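Local coordinates for chitin-binding domain 3 protein (Micromonospora aurantiaca ATCC 27029, PDB 5OPF) that is a copper-dependent lytic polysaccharide monooxygenase that probably cleaves polysaccharides such as cellulose or chitin oxidatively, at residues A[36-39]-A[40-44]. Sequence-based numbering, arbitrary orientation.
Sequences QAWQ and ADPNA
Ala40 ends helix 32-40, its N donating to Gln36 O over 3.0 Å in one of the closing i to i-4 bonds of that helix, while its methyl group rests against that same oxygen. One residue on, Asp41 N makes the last such bond found here, to Ala37 O at 3.1 Å and nearly straight (177°), although Asp41 itself already leaves helical backbone angles. With CG anti to the backbone N (chi1 -171°), its carboxylate reaches forward to the next helix, and OD1 accepts from Asn43 N at 2.9 Å, the donor lying above the carboxylate plane. This is a capping bond for helix 43-46. A water donates to both Ala37 O and Asp41 O, joining the end of helix 32-40 to the turn.

Pro42, modelled in two conformers, in one of them brings its ring back over the end of the first helix: CG lies near Trp38 O, and CB meets the indole of Trp38 at its edge, near the ring plane, 3.7 Å from CE3. The indole also packs edge-to-face with Trp46 and meets Phe22. Further along, Ala44 N bonds Asp41 O at 3.1 Å, i to i-3. The whole is a tight helix-turn-helix connection with an aspartate side chain capping the second helix; its main-chain groups at the turn, Ala37 O and Asp41 O among them, are bonded by neighbouring backbone and a water.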
loop_
_atom_site.group_PDB
_atom_site.type_symbol
_atom_site.label_atom_id
_atom_site.label_comp_id
_atom_site.label_asym_id
_atom_site.label_seq_id
_atom_site.Cartn_x
_atom_site.Cartn_y
_atom_site.Cartn_z
ATOM N N GLN A 36 -1.349 16.994 -3.143
ATOM C CA GLN A 36 -2.750 16.856 -3.530
ATOM C C GLN A 36 -3.495 15.927 -2.579
ATOM O O GLN A 36 -4.691 16.118 -2.325
ATOM C CB GLN A 36 -2.901 16.434 -4.999
ATOM C CG GLN A 36 -2.266 15.108 -5.412
ATOM C CD GLN A 36 -3.163 13.888 -5.252
ATOM O OE1 GLN A 36 -4.331 13.897 -5.661
ATOM N NE2 GLN A 36 -2.612 12.822 -4.694
ATOM N N ALA A 37 -2.803 14.942 -2.013
ATOM C CA ALA A 37 -3.442 14.056 -1.047
ATOM C C ALA A 37 -3.756 14.794 0.252
ATOM O O ALA A 37 -4.882 14.734 0.750
ATOM C CB ALA A 37 -2.563 12.828 -0.782
ATOM N N TRP A 38 -2.773 15.498 0.822
ATOM C CA TRP A 38 -3.014 16.224 2.066
ATOM C C TRP A 38 -4.091 17.280 1.887
ATOM O O TRP A 38 -4.900 17.517 2.796
ATOM C CB TRP A 38 -1.719 16.874 2.546
ATOM C CG TRP A 38 -0.772 15.962 3.313
ATOM C CD1 TRP A 38 0.417 15.437 2.877
ATOM C CD2 TRP A 38 -0.923 15.510 4.663
ATOM N NE1 TRP A 38 0.991 14.680 3.870
ATOM C CE2 TRP A 38 0.196 14.724 4.981
ATOM C CE3 TRP A 38 -1.897 15.704 5.640
ATOM C CZ2 TRP A 38 0.362 14.135 6.236
ATOM C CZ3 TRP A 38 -1.732 15.114 6.871
ATOM C CH2 TRP A 38 -0.616 14.347 7.162
ATOM N N GLN A 39 -4.117 17.937 0.728
ATOM C CA GLN A 39 -5.121 18.971 0.495
ATOM C C GLN A 39 -6.521 18.376 0.361
ATOM O O GLN A 39 -7.502 18.984 0.807
ATOM C CB GLN A 39 -4.752 19.793 -0.740
ATOM C CG GLN A 39 -3.465 20.603 -0.586
ATOM C CD GLN A 39 -3.632 21.837 0.282
ATOM O OE1 GLN A 39 -3.268 21.845 1.460
ATOM N NE2 GLN A 39 -4.175 22.893 -0.304
ATOM N N ALA A 40 -6.638 17.188 -0.237
ATOM C CA ALA A 40 -7.953 16.595 -0.483
ATOM C C ALA A 40 -8.568 16.036 0.796
ATOM O O ALA A 40 -9.761 16.233 1.057
ATOM C CB ALA A 40 -7.832 15.493 -1.534
ATOM N N ASP A 41 -7.780 15.317 1.592
ATOM C CA ASP A 41 -8.299 14.757 2.832
ATOM C C ASP A 41 -7.126 14.334 3.708
ATOM O O ASP A 41 -6.530 13.263 3.492
ATOM C CB ASP A 41 -9.211 13.562 2.570
ATOM C CG ASP A 41 -9.940 13.108 3.829
ATOM O OD1 ASP A 41 -9.479 13.448 4.943
ATOM O OD2 ASP A 41 -10.978 12.423 3.715
ATOM N N PRO A 42 -6.753 15.151 4.699
ATOM C CA PRO A 42 -5.618 14.784 5.558
ATOM C C PRO A 42 -5.812 13.469 6.285
ATOM O O PRO A 42 -4.819 12.834 6.659
ATOM C CB PRO A 42 -5.512 15.965 6.533
ATOM C CG PRO A 42 -6.148 17.101 5.821
ATOM C CD PRO A 42 -7.257 16.500 5.004
ATOM N N ASN A 43 -7.053 13.029 6.495
ATOM C CA ASN A 43 -7.270 11.780 7.213
ATOM C C ASN A 43 -6.786 10.557 6.451
ATOM O O ASN A 43 -6.604 9.499 7.070
ATOM C CB ASN A 43 -8.737 11.633 7.580
ATOM C CG ASN A 43 -9.178 12.673 8.571
ATOM O OD1 ASN A 43 -8.385 13.142 9.399
ATOM N ND2 ASN A 43 -10.449 13.047 8.502
ATOM N N ALA A 44 -6.553 10.656 5.138
ATOM C CA ALA A 44 -5.933 9.541 4.427
ATOM C C ALA A 44 -4.562 9.235 5.003
ATOM O O ALA A 44 -4.091 8.092 4.922
ATOM C CB ALA A 44 -5.789 9.870 2.944
HETATM O O HOH W 1 -6.074 12.341 0.836
#